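Side-chain contacts in BamaA.19900.a (Balamuthia mandrillaris, PDB 6VZZ), which binds glucose and, as a glucokinase of the actin-like ATPase clan, probably phosphorylates it with ATP as phosphate donor: residues A[84-89]-A[133-138]; A[165-170]-A[378-383]; A[295-300]-A[342-347]; A[319-324]-A[364-369]. One frame throughout, in Å; residues are numbered along the deposited sequence.

Interaction 1: residues A[84-89]-A[133-138]; sequences DSIRDL and SFLFPP
R87 and F134 make a CH-pi contact, flanked by apolar packing of I86, that joins helix 72-90 to the loop running from strand 125-127 to strand 141-145. The F134 ring lies against the helix with R87 CB over its centre, 3.6 Å from the centroid and 10° off the ring normal. R87 CG continues over the rim, 3.4 Å from F134 CE1, and R87 CD follows at 3.6 Å from F134 CD1, so the aliphatic stem runs along one side of the ring. With CG anti to the backbone N (chi1 -176°), the stem is laid over the face; the chain then bends at chi3, leaving the guanidinium nearly perpendicular to the ring (88°), and it is the alkyl stem, not the charged group, that covers the face. D84 OD1 lies over one guanidinium face, 3.8 Å from R87 NH2, a long pairing of charges with no N-H directed at the oxygen. The helix packs beside the mixed five-stranded sheet of order 3-2-1-4-5, the ribonuclease H-like core of an actin-type lobe, and the loop feeds that sheet's outer strand 141-145. I86 adds the apolar part of the contact: CG2 meets the edge of the F134 ring at CE2, 3.8 Å away, while CD1 meets L135 CD1 at 4.0 Å, the two side chains crossing at about a right angle. Y37 and E93 also touch F134, whose backbone is hydrogen-bonded to A94. L135 reaches V39 of strand 37-43, and F136 turns to F79 of the same helix in an edge-to-face pair.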
loop_
_atom_site.group_PDB
_atom_site.type_symbol
_atom_site.label_atom_id
_atom_site.label_comp_id
_atom_site.label_asym_id
_atom_site.label_seq_id
_atom_site.Cartn_x
_atom_site.Cartn_y
_atom_site.Cartn_z
ATOM N N ASP A 84 -25.943 -18.345 24.893
ATOM C CA ASP A 84 -26.767 -18.959 25.928
ATOM C C ASP A 84 -26.022 -20.075 26.652
ATOM O O ASP A 84 -26.202 -20.252 27.862
ATOM C CB ASP A 84 -28.068 -19.481 25.322
ATOM C CG ASP A 84 -29.031 -18.373 24.984
ATOM O OD1 ASP A 84 -28.678 -17.201 25.201
ATOM O OD2 ASP A 84 -30.145 -18.663 24.508
ATOM N N SER A 85 -25.169 -20.821 25.942
ATOM C CA SER A 85 -24.435 -21.921 26.564
ATOM C C SER A 85 -23.427 -21.412 27.587
ATOM O O SER A 85 -23.336 -21.945 28.699
ATOM C CB SER A 85 -23.739 -22.762 25.494
ATOM O OG SER A 85 -24.654 -23.637 24.853
ATOM N N ILE A 86 -22.659 -20.380 27.228
ATOM C CA ILE A 86 -21.707 -19.795 28.167
ATOM C C ILE A 86 -22.437 -19.120 29.323
ATOM O O ILE A 86 -21.983 -19.161 30.473
ATOM C CB ILE A 86 -20.775 -18.822 27.426
ATOM C CG1 ILE A 86 -19.907 -19.594 26.430
ATOM C CG2 ILE A 86 -19.913 -18.017 28.400
ATOM C CD1 ILE A 86 -19.352 -18.727 25.325
ATOM N N ARG A 87 -23.585 -18.505 29.044
ATOM C CA ARG A 87 -24.356 -17.874 30.107
ATOM C C ARG A 87 -24.789 -18.893 31.157
ATOM O O ARG A 87 -24.722 -18.620 32.362
ATOM C CB ARG A 87 -25.565 -17.159 29.514
ATOM C CG ARG A 87 -26.369 -16.403 30.533
ATOM C CD ARG A 87 -27.415 -15.555 29.870
ATOM N NE ARG A 87 -28.568 -16.344 29.459
ATOM C CZ ARG A 87 -29.603 -15.837 28.808
ATOM N NH1 ARG A 87 -29.608 -14.548 28.497
ATOM N NH2 ARG A 87 -30.625 -16.615 28.468
ATOM N N ASP A 88 -25.216 -20.081 30.721
ATOM C CA ASP A 88 -25.637 -21.107 31.667
ATOM C C ASP A 88 -24.483 -21.648 32.494
ATOM O O ASP A 88 -24.728 -22.284 33.521
ATOM C CB ASP A 88 -26.315 -22.261 30.937
ATOM C CG ASP A 88 -27.793 -22.055 30.776
ATOM O OD1 ASP A 88 -28.396 -21.418 31.670
ATOM O OD2 ASP A 88 -28.355 -22.539 29.765
ATOM N N LEU A 89 -23.241 -21.433 32.066
ATOM C CA LEU A 89 -22.083 -21.918 32.805
ATOM C C LEU A 89 -21.368 -20.831 33.591
ATOM O O LEU A 89 -20.734 -21.138 34.600
ATOM C CB LEU A 89 -21.078 -22.582 31.856
ATOM C CG LEU A 89 -21.514 -23.879 31.175
ATOM C CD1 LEU A 89 -20.541 -24.246 30.062
ATOM C CD2 LEU A 89 -21.615 -25.011 32.183
ATOM N N SER A 133 -26.278 -9.601 23.631
ATOM C CA SER A 133 -25.680 -8.734 24.644
ATOM C C SER A 133 -24.763 -9.480 25.610
ATOM O O SER A 133 -23.762 -8.913 26.062
ATOM C CB SER A 133 -26.782 -8.035 25.429
ATOM O OG SER A 133 -27.374 -7.021 24.646
ATOM N N PHE A 134 -25.089 -10.727 25.959
ATOM C CA PHE A 134 -24.296 -11.432 26.960
ATOM C C PHE A 134 -22.823 -11.501 26.563
ATOM O O PHE A 134 -21.939 -11.210 27.377
ATOM C CB PHE A 134 -24.853 -12.833 27.198
ATOM C CG PHE A 134 -24.110 -13.595 28.251
ATOM C CD1 PHE A 134 -24.456 -13.475 29.582
ATOM C CD2 PHE A 134 -23.043 -14.414 27.913
ATOM C CE1 PHE A 134 -23.763 -14.157 30.553
ATOM C CE2 PHE A 134 -22.349 -15.092 28.880
ATOM C CZ PHE A 134 -22.711 -14.966 30.205
ATOM N N LEU A 135 -22.532 -11.885 25.323
ATOM C CA LEU A 135 -21.141 -11.989 24.902
ATOM C C LEU A 135 -20.631 -10.723 24.246
ATOM O O LEU A 135 -19.414 -10.561 24.114
ATOM C CB LEU A 135 -20.938 -13.151 23.921
ATOM C CG LEU A 135 -21.095 -14.581 24.427
ATOM C CD1 LEU A 135 -20.687 -15.564 23.343
ATOM C CD2 LEU A 135 -20.282 -14.807 25.685
ATOM N N PHE A 136 -21.520 -9.831 23.832
ATOM C CA PHE A 136 -21.151 -8.667 23.027
ATOM C C PHE A 136 -21.783 -7.435 23.653
ATOM O O PHE A 136 -22.805 -6.936 23.169
ATOM C CB PHE A 136 -21.571 -8.861 21.570
ATOM C CG PHE A 136 -21.034 -10.124 20.968
ATOM C CD1 PHE A 136 -19.728 -10.183 20.490
ATOM C CD2 PHE A 136 -21.816 -11.272 20.915
ATOM C CE1 PHE A 136 -19.217 -11.359 19.954
ATOM C CE2 PHE A 136 -21.310 -12.446 20.375
ATOM C CZ PHE A 136 -20.013 -12.491 19.898
ATOM N N PRO A 137 -21.191 -6.915 24.728
ATOM C CA PRO A 137 -21.745 -5.728 25.396
ATOM C C PRO A 137 -21.887 -4.580 24.417
ATOM O O PRO A 137 -20.932 -4.251 23.695
ATOM C CB PRO A 137 -20.706 -5.413 26.481
ATOM C CG PRO A 137 -19.445 -6.076 26.006
ATOM C CD PRO A 137 -19.879 -7.303 25.278
ATOM N N PRO A 138 -23.073 -3.966 24.348
ATOM C CA PRO A 138 -23.353 -2.991 23.276
ATOM C C PRO A 138 -22.359 -1.843 23.167
ATOM O O PRO A 138 -22.007 -1.438 22.049
ATOM C CB PRO A 138 -24.756 -2.497 23.645
ATOM C CG PRO A 138 -25.392 -3.687 24.262
ATOM C CD PRO A 138 -24.297 -4.349 25.068
#

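Interaction 2: residues A[165-170]-A[378-383]; sequences QCFKPL and VNLNLH
C166 with V378 and F167 with L380 are the two apolar pairs that bring the start of strand 167-171, an outer strand of the six-stranded sheet, against the start of helix 380-389. In the first, V378 CG1 lies 3.9 Å from C166 SG; each of these atoms sits between the backbone N and carbonyl carbon of its own residue (chi1 55° and 54°). In the second, the side chains come from opposite directions, and L380 CD1 meets the edge of the F167 ring near its plane, 3.8 Å from CE2. M157 of helix 146-159 touches both C166 and L380.

The polar bonds lie within the helical segment or lead out of the pair. N379 is the N-cap residue, and its carbonyl O receives H383 N at 3.3 Å and H383 ND1 at 3.2 Å, the latter above the carbonyl plane. N381 ND2 bonds D42 of the five-stranded sheet, placing the helix where the two actin-like lobes meet, and the backbone of C166 pairs with that of T375. Methyls, sulfur and ring edge meet by shape and exclusion of water, so the apolar contact itself probably imposes little direction.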
loop_
_atom_site.group_PDB
_atom_site.type_symbol
_atom_site.label_atom_id
_atom_site.label_comp_id
_atom_site.label_asym_id
_atom_site.label_seq_id
_atom_site.Cartn_x
_atom_site.Cartn_y
_atom_site.Cartn_z
ATOM N N GLN A 165 8.381 -18.522 19.164
ATOM C CA GLN A 165 7.642 -19.733 19.490
ATOM C C GLN A 165 6.753 -20.208 18.348
ATOM O O GLN A 165 6.322 -21.366 18.357
ATOM C CB GLN A 165 6.794 -19.507 20.745
ATOM C CG GLN A 165 7.609 -19.326 22.024
ATOM C CD GLN A 165 6.746 -18.986 23.227
ATOM O OE1 GLN A 165 5.516 -18.926 23.130
ATOM N NE2 GLN A 165 7.387 -18.755 24.371
ATOM N N CYS A 166 6.470 -19.357 17.361
ATOM C CA CYS A 166 5.643 -19.805 16.249
ATOM C C CYS A 166 6.050 -19.228 14.894
ATOM O O CYS A 166 5.354 -19.484 13.907
ATOM C CB CYS A 166 4.175 -19.490 16.524
ATOM S SG CYS A 166 3.871 -17.766 16.913
ATOM N N PHE A 167 7.141 -18.471 14.800
ATOM C CA PHE A 167 7.651 -17.997 13.520
ATOM C C PHE A 167 9.099 -18.426 13.351
ATOM O O PHE A 167 9.830 -18.580 14.330
ATOM C CB PHE A 167 7.540 -16.477 13.389
ATOM C CG PHE A 167 6.170 -16.010 13.024
ATOM C CD1 PHE A 167 5.786 -15.928 11.698
ATOM C CD2 PHE A 167 5.256 -15.677 14.004
ATOM C CE1 PHE A 167 4.522 -15.516 11.353
ATOM C CE2 PHE A 167 3.991 -15.262 13.665
ATOM C CZ PHE A 167 3.624 -15.182 12.335
ATOM N N LYS A 168 9.503 -18.624 12.095
ATOM C CA LYS A 168 10.865 -19.010 11.741
ATOM C C LYS A 168 11.307 -18.196 10.534
ATOM O O LYS A 168 10.497 -17.930 9.633
ATOM C CB LYS A 168 10.989 -20.507 11.421
ATOM C CG LYS A 168 11.149 -21.418 12.630
ATOM C CD LYS A 168 12.553 -21.311 13.210
ATOM C CE LYS A 168 12.663 -22.012 14.558
ATOM N NZ LYS A 168 11.645 -21.477 15.523
ATOM N N PRO A 169 12.568 -17.772 10.491
ATOM C CA PRO A 169 13.063 -17.068 9.303
ATOM C C PRO A 169 13.224 -18.022 8.133
ATOM O O PRO A 169 13.681 -19.159 8.290
ATOM C CB PRO A 169 14.420 -16.516 9.746
ATOM C CG PRO A 169 14.484 -16.728 11.235
ATOM C CD PRO A 169 13.588 -17.869 11.547
ATOM N N LEU A 170 12.824 -17.557 6.954
ATOM C CA LEU A 170 13.132 -18.262 5.718
ATOM C C LEU A 170 14.296 -17.635 4.966
ATOM O O LEU A 170 15.048 -18.360 4.302
ATOM C CB LEU A 170 11.901 -18.311 4.806
ATOM C CG LEU A 170 10.726 -19.191 5.244
ATOM C CD1 LEU A 170 9.660 -19.241 4.162
ATOM C CD2 LEU A 170 11.180 -20.591 5.608
ATOM N N VAL A 378 -1.372 -21.494 15.748
ATOM C CA VAL A 378 -1.788 -20.597 16.815
ATOM C C VAL A 378 -2.702 -19.578 16.155
ATOM O O VAL A 378 -2.415 -19.089 15.055
ATOM C CB VAL A 378 -0.587 -19.948 17.535
ATOM C CG1 VAL A 378 0.322 -19.225 16.563
ATOM C CG2 VAL A 378 -1.070 -18.996 18.607
ATOM N N ASN A 379 -3.844 -19.295 16.766
ATOM C CA ASN A 379 -4.798 -18.420 16.095
ATOM C C ASN A 379 -4.438 -16.994 16.482
ATOM O O ASN A 379 -4.857 -16.471 17.510
ATOM C CB ASN A 379 -6.236 -18.791 16.431
ATOM C CG ASN A 379 -7.209 -18.296 15.373
ATOM O OD1 ASN A 379 -6.958 -17.284 14.722
ATOM N ND2 ASN A 379 -8.305 -19.013 15.178
ATOM N N LEU A 380 -3.601 -16.374 15.657
ATOM C CA LEU A 380 -3.147 -15.021 15.938
ATOM C C LEU A 380 -4.299 -14.032 15.880
ATOM O O LEU A 380 -4.273 -13.017 16.584
ATOM C CB LEU A 380 -2.041 -14.631 14.952
ATOM C CG LEU A 380 -0.670 -15.281 15.183
ATOM C CD1 LEU A 380 0.250 -15.038 13.993
ATOM C CD2 LEU A 380 -0.022 -14.751 16.448
ATOM N N ASN A 381 -5.312 -14.311 15.054
ATOM C CA ASN A 381 -6.491 -13.455 14.990
ATOM C C ASN A 381 -7.185 -13.377 16.340
ATOM O O ASN A 381 -7.602 -12.292 16.770
ATOM C CB ASN A 381 -7.464 -13.980 13.936
ATOM C CG ASN A 381 -6.867 -13.987 12.549
ATOM O OD1 ASN A 381 -5.691 -13.661 12.367
ATOM N ND2 ASN A 381 -7.667 -14.372 11.561
ATOM N N LEU A 382 -7.337 -14.522 17.012
ATOM C CA LEU A 382 -8.015 -14.538 18.300
ATOM C C LEU A 382 -7.209 -13.788 19.347
ATOM O O LEU A 382 -7.782 -13.047 20.155
ATOM C CB LEU A 382 -8.273 -15.974 18.752
ATOM C CG LEU A 382 -9.317 -16.765 17.966
ATOM C CD1 LEU A 382 -9.352 -18.176 18.480
ATOM C CD2 LEU A 382 -10.684 -16.118 18.086
ATOM N N HIS A 383 -5.881 -13.965 19.347
ATOM C CA HIS A 383 -5.038 -13.188 20.249
ATOM C C HIS A 383 -5.224 -11.697 20.006
ATOM O O HIS A 383 -5.391 -10.920 20.954
ATOM C CB HIS A 383 -3.564 -13.574 20.084
ATOM C CG HIS A 383 -3.181 -14.836 20.791
ATOM N ND1 HIS A 383 -3.053 -16.045 20.141
ATOM C CD2 HIS A 383 -2.884 -15.076 22.089
ATOM C CE1 HIS A 383 -2.696 -16.976 21.007
ATOM N NE2 HIS A 383 -2.590 -16.414 22.197
#

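Interaction 3: residues A[295-300]-A[342-347]; sequences NATNSE and NNLFLE
T297 CG2 rests in the angle between two neighbouring side chains of helix 343-348, 4.0 Å from L344 CD2 and 4.0 Å from F345 CB. L344 crosses T297 at about a right angle and touches it with a single methyl, CD2. The F345 ring slides past T297 to A296: its CD1 is 3.9 Å from A296 CB and 3.8 Å from A296 O, the oxygen lying at the ring edge and in its plane. Since the C-H bonds of an aromatic edge carry slight positive charge, this approach of a carbonyl oxygen is probably mildly favourable. F345 has CG anti to the backbone N (chi1 177°), which extends the ring from the helix toward the loop.

Behind these contacts is a type I beta turn, N295 to N298, closed by N298 N to N295 O at 3.2 Å, in the link between helix 289-295 and helix 303-327. The contact thus packs the link between two helices of the second lobe against helix 343-348, the second of the short helices after strand 331-335 of the six-stranded sheet. The T297 hydroxyl takes the rotamer between the backbone N and the carbonyl carbon and donates back to K294 O, while the methyl is left to the apolar side. T297 O is bonded by Q348 NE2, a polar tie from the same helix as L344 and F345. Farther out, M309 of helix 303-327 touches both A296 and F345.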
loop_
_atom_site.group_PDB
_atom_site.type_symbol
_atom_site.label_atom_id
_atom_site.label_comp_id
_atom_site.label_asym_id
_atom_site.label_seq_id
_atom_site.Cartn_x
_atom_site.Cartn_y
_atom_site.Cartn_z
ATOM N N ASN A 295 -0.739 -33.166 -1.752
ATOM C CA ASN A 295 -0.219 -33.894 -2.908
ATOM C C ASN A 295 0.975 -33.201 -3.541
ATOM O O ASN A 295 1.844 -33.868 -4.114
ATOM C CB ASN A 295 -1.312 -34.060 -3.963
ATOM C CG ASN A 295 -2.175 -35.279 -3.728
ATOM O OD1 ASN A 295 -2.010 -35.999 -2.742
ATOM N ND2 ASN A 295 -3.105 -35.518 -4.643
ATOM N N ALA A 296 1.032 -31.868 -3.457
ATOM C CA ALA A 296 2.072 -31.111 -4.143
ATOM C C ALA A 296 3.456 -31.317 -3.538
ATOM O O ALA A 296 4.456 -31.077 -4.229
ATOM C CB ALA A 296 1.720 -29.623 -4.140
ATOM N N THR A 297 3.543 -31.757 -2.275
ATOM C CA THR A 297 4.834 -32.011 -1.640
ATOM C C THR A 297 5.494 -33.280 -2.140
ATOM O O THR A 297 6.562 -33.637 -1.634
ATOM C CB THR A 297 4.697 -32.085 -0.115
ATOM O OG1 THR A 297 3.848 -33.181 0.248
ATOM C CG2 THR A 297 4.124 -30.784 0.444
ATOM N N ASN A 298 4.887 -33.972 -3.099
ATOM C CA ASN A 298 5.494 -35.108 -3.781
ATOM C C ASN A 298 5.577 -34.717 -5.252
ATOM O O ASN A 298 4.629 -34.921 -6.014
ATOM C CB ASN A 298 4.695 -36.380 -3.575
ATOM C CG ASN A 298 5.449 -37.611 -4.025
ATOM O OD1 ASN A 298 6.249 -37.560 -4.963
ATOM N ND2 ASN A 298 5.204 -38.728 -3.352
ATOM N N SER A 299 6.724 -34.160 -5.643
ATOM C CA SER A 299 6.866 -33.586 -6.978
ATOM C C SER A 299 6.727 -34.645 -8.074
ATOM O O SER A 299 6.079 -34.403 -9.100
ATOM C CB SER A 299 8.212 -32.866 -7.074
ATOM O OG SER A 299 8.398 -32.285 -8.349
ATOM N N GLU A 300 7.315 -35.829 -7.875
ATOM C CA GLU A 300 7.360 -36.819 -8.947
ATOM C C GLU A 300 6.097 -37.670 -9.042
ATOM O O GLU A 300 5.833 -38.238 -10.106
ATOM C CB GLU A 300 8.581 -37.727 -8.772
ATOM N N ASN A 342 2.002 -25.663 4.684
ATOM C CA ASN A 342 2.580 -25.410 3.371
ATOM C C ASN A 342 4.039 -24.981 3.418
ATOM O O ASN A 342 4.614 -24.706 2.362
ATOM C CB ASN A 342 1.765 -24.349 2.622
ATOM C CG ASN A 342 0.412 -24.859 2.185
ATOM O OD1 ASN A 342 0.160 -26.060 2.193
ATOM N ND2 ASN A 342 -0.467 -23.949 1.787
ATOM N N ASN A 343 4.656 -24.910 4.600
ATOM C CA ASN A 343 6.054 -24.493 4.665
ATOM C C ASN A 343 6.984 -25.532 4.059
ATOM O O ASN A 343 8.034 -25.174 3.521
ATOM C CB ASN A 343 6.470 -24.216 6.107
ATOM C CG ASN A 343 5.801 -22.996 6.678
ATOM O OD1 ASN A 343 5.605 -21.992 5.986
ATOM N ND2 ASN A 343 5.435 -23.074 7.952
ATOM N N LEU A 344 6.630 -26.818 4.151
ATOM C CA LEU A 344 7.459 -27.846 3.533
ATOM C C LEU A 344 7.503 -27.657 2.027
ATOM O O LEU A 344 8.583 -27.668 1.423
ATOM C CB LEU A 344 6.944 -29.236 3.887
ATOM C CG LEU A 344 7.572 -30.383 3.088
ATOM C CD1 LEU A 344 9.043 -30.592 3.438
ATOM C CD2 LEU A 344 6.779 -31.675 3.265
ATOM N N PHE A 345 6.337 -27.461 1.401
ATOM C CA PHE A 345 6.324 -27.183 -0.032
ATOM C C PHE A 345 7.189 -25.977 -0.352
ATOM O O PHE A 345 7.930 -25.975 -1.342
ATOM C CB PHE A 345 4.902 -26.943 -0.538
ATOM C CG PHE A 345 4.850 -26.575 -1.990
ATOM C CD1 PHE A 345 4.781 -27.560 -2.965
ATOM C CD2 PHE A 345 4.913 -25.247 -2.390
ATOM C CE1 PHE A 345 4.761 -27.230 -4.313
ATOM C CE2 PHE A 345 4.899 -24.910 -3.741
ATOM C CZ PHE A 345 4.823 -25.903 -4.700
ATOM N N LEU A 346 7.113 -24.950 0.491
ATOM C CA LEU A 346 7.865 -23.723 0.273
ATOM C C LEU A 346 9.372 -23.987 0.263
ATOM O O LEU A 346 10.098 -23.473 -0.598
ATOM C CB LEU A 346 7.469 -22.731 1.359
ATOM C CG LEU A 346 7.463 -21.228 1.162
ATOM C CD1 LEU A 346 6.707 -20.591 2.323
ATOM C CD2 LEU A 346 8.896 -20.721 1.117
ATOM N N GLU A 347 9.857 -24.812 1.191
ATOM C CA GLU A 347 11.283 -25.123 1.229
ATOM C C GLU A 347 11.703 -26.068 0.108
ATOM O O GLU A 347 12.846 -25.992 -0.362
ATOM C CB GLU A 347 11.661 -25.720 2.584
ATOM C CG GLU A 347 11.723 -24.691 3.705
ATOM C CD GLU A 347 12.902 -23.737 3.568
ATOM O OE1 GLU A 347 13.759 -23.953 2.686
ATOM O OE2 GLU A 347 12.977 -22.769 4.351
#

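Interaction 4: residues A[319-324]-A[364-369]; sequences IAKNLC and AWIEDI
Helix 303-327 flanks the six-stranded sheet of the second lobe, and here its residues K321 and C324 receive two isoleucines from the end of helix 363-366 and the turn after it. C324 CB is the central atom, 3.6 Å from I369 CD1 and 4.0 Å from I366 CG2; the sulfur adds I369 CD1 at 3.8 Å and I369 CG2 at 4.0 Å. I366 CD1 reaches K321 CG, 3.9 Å away, so the lysine contributes only hydrocarbon across this contact. Its chain bends at chi2 and chi3 and carries NZ off to a salt bridge with E356 and a hydrogen bond to D359 O, which would compensate the charge of this buried lysine. The type I turn from I366 to I369, with I369 N bonded to I366 O at 3.3 Å, lets both isoleucines address the same helix. W365 meets R104 (cation-pi) and the glucose-pocket residue H221 (edge-to-face), both of the second subunit. F357 closes against K321, C324 and I366, and M332 of strand 331-335 also touches C324. Helix 303-327 thus packs against both the turn that leads into strand 370-374 and the sheet itself, consistent with the alpha/beta lobe of an actin-like ATPase.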
loop_
_atom_site.group_PDB
_atom_site.type_symbol
_atom_site.label_atom_id
_atom_site.label_comp_id
_atom_site.label_asym_id
_atom_site.label_seq_id
_atom_site.Cartn_x
_atom_site.Cartn_y
_atom_site.Cartn_z
ATOM N N ILE A 319 2.802 -10.652 -5.452
ATOM C CA ILE A 319 2.151 -9.557 -4.742
ATOM C C ILE A 319 3.007 -9.125 -3.555
ATOM O O ILE A 319 3.109 -7.932 -3.243
ATOM C CB ILE A 319 0.714 -9.953 -4.325
ATOM C CG1 ILE A 319 -0.009 -8.811 -3.598
ATOM C CG2 ILE A 319 0.715 -11.168 -3.421
ATOM C CD1 ILE A 319 0.006 -7.488 -4.331
ATOM N N ALA A 320 3.667 -10.077 -2.896
ATOM C CA ALA A 320 4.521 -9.716 -1.774
ATOM C C ALA A 320 5.706 -8.878 -2.236
ATOM O O ALA A 320 6.073 -7.897 -1.576
ATOM C CB ALA A 320 4.987 -10.974 -1.042
ATOM N N LYS A 321 6.310 -9.247 -3.371
ATOM C CA LYS A 321 7.409 -8.468 -3.935
ATOM C C LYS A 321 6.998 -7.017 -4.150
ATOM O O LYS A 321 7.657 -6.091 -3.664
ATOM C CB LYS A 321 7.861 -9.098 -5.252
ATOM C CG LYS A 321 8.787 -8.234 -6.081
ATOM C CD LYS A 321 8.525 -8.402 -7.564
ATOM C CE LYS A 321 8.115 -9.828 -7.897
ATOM N NZ LYS A 321 8.038 -10.090 -9.372
ATOM N N ASN A 322 5.883 -6.800 -4.847
ATOM C CA ASN A 322 5.485 -5.439 -5.188
ATOM C C ASN A 322 5.034 -4.634 -3.971
ATOM O O ASN A 322 5.250 -3.414 -3.925
ATOM C CB ASN A 322 4.414 -5.488 -6.266
ATOM C CG ASN A 322 5.016 -5.803 -7.623
ATOM O OD1 ASN A 322 5.624 -4.934 -8.256
ATOM N ND2 ASN A 322 4.908 -7.059 -8.053
ATOM N N LEU A 323 4.424 -5.281 -2.974
ATOM C CA LEU A 323 4.052 -4.545 -1.772
ATOM C C LEU A 323 5.283 -4.173 -0.950
ATOM O O LEU A 323 5.316 -3.107 -0.326
ATOM C CB LEU A 323 3.071 -5.360 -0.935
ATOM C CG LEU A 323 1.681 -5.591 -1.532
ATOM C CD1 LEU A 323 0.893 -6.486 -0.612
ATOM C CD2 LEU A 323 0.946 -4.281 -1.749
ATOM N N CYS A 324 6.306 -5.035 -0.934
ATOM C CA CYS A 324 7.548 -4.680 -0.255
ATOM C C CYS A 324 8.151 -3.414 -0.852
ATOM O O CYS A 324 8.645 -2.543 -0.127
ATOM C CB CYS A 324 8.552 -5.837 -0.335
ATOM S SG CYS A 324 8.226 -7.228 0.790
ATOM N N ALA A 364 17.552 -4.774 -6.205
ATOM C CA ALA A 364 18.497 -4.315 -5.197
ATOM C C ALA A 364 17.789 -3.751 -3.966
ATOM O O ALA A 364 18.317 -3.851 -2.851
ATOM C CB ALA A 364 19.436 -3.272 -5.802
ATOM N N TRP A 365 16.588 -3.180 -4.141
ATOM C CA TRP A 365 15.877 -2.577 -3.013
ATOM C C TRP A 365 15.338 -3.619 -2.045
ATOM O O TRP A 365 15.163 -3.323 -0.862
ATOM C CB TRP A 365 14.710 -1.710 -3.495
ATOM C CG TRP A 365 15.088 -0.485 -4.250
ATOM C CD1 TRP A 365 16.325 -0.154 -4.709
ATOM C CD2 TRP A 365 14.218 0.584 -4.638
ATOM N NE1 TRP A 365 16.283 1.048 -5.366
ATOM C CE2 TRP A 365 15.002 1.527 -5.338
ATOM C CE3 TRP A 365 12.853 0.838 -4.457
ATOM C CZ2 TRP A 365 14.470 2.712 -5.859
ATOM C CZ3 TRP A 365 12.321 2.013 -4.979
ATOM C CH2 TRP A 365 13.132 2.938 -5.670
ATOM N N ILE A 366 15.038 -4.827 -2.513
ATOM C CA ILE A 366 14.435 -5.834 -1.651
ATOM C C ILE A 366 15.409 -6.953 -1.302
ATOM O O ILE A 366 15.004 -7.946 -0.692
ATOM C CB ILE A 366 13.146 -6.398 -2.265
ATOM C CG1 ILE A 366 13.394 -6.862 -3.705
ATOM C CG2 ILE A 366 12.040 -5.351 -2.198
ATOM C CD1 ILE A 366 12.176 -7.489 -4.376
ATOM N N GLU A 367 16.693 -6.805 -1.643
ATOM C CA GLU A 367 17.667 -7.852 -1.339
ATOM C C GLU A 367 17.755 -8.142 0.160
ATOM O O GLU A 367 17.997 -9.288 0.553
ATOM C CB GLU A 367 19.041 -7.466 -1.897
ATOM N N ASP A 368 17.527 -7.141 1.011
ATOM C CA ASP A 368 17.724 -7.282 2.451
ATOM C C ASP A 368 16.405 -7.331 3.227
ATOM O O ASP A 368 16.350 -6.974 4.408
ATOM C CB ASP A 368 18.623 -6.158 2.967
ATOM C CG ASP A 368 20.075 -6.313 2.496
ATOM O OD1 ASP A 368 20.635 -7.430 2.646
ATOM O OD2 ASP A 368 20.651 -5.327 1.968
ATOM N N ILE A 369 15.342 -7.789 2.584
ATOM C CA ILE A 369 14.039 -7.911 3.220
ATOM C C ILE A 369 13.972 -9.254 3.933
ATOM O O ILE A 369 14.286 -10.293 3.340
ATOM C CB ILE A 369 12.919 -7.774 2.178
ATOM C CG1 ILE A 369 12.932 -6.353 1.607
ATOM C CG2 ILE A 369 11.553 -8.151 2.762
ATOM C CD1 ILE A 369 11.573 -5.704 1.557
#

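Interaction 1 comes first along the chain and lies alone by the five-stranded sheet of the first lobe, its centre about 43 and 46 Å from those of interactions 3 and 4, across the chain's centre. Those two have alternating segments and sit inside the long loop that interaction 2 closes; the three centres are about 21 to 24 Å apart around the six-stranded sheet. Interactions 2 and 3 touch, L170 CD1 lying 3.5 Å from L346 CD2, and helix 303-327 supplies a segment of interaction 4 and lines interaction 3 through M309. Helix 380-389 connects interaction 2 with the first sheet, linking the two lobes, while the neighbourhood of interaction 4 faces the second subunit.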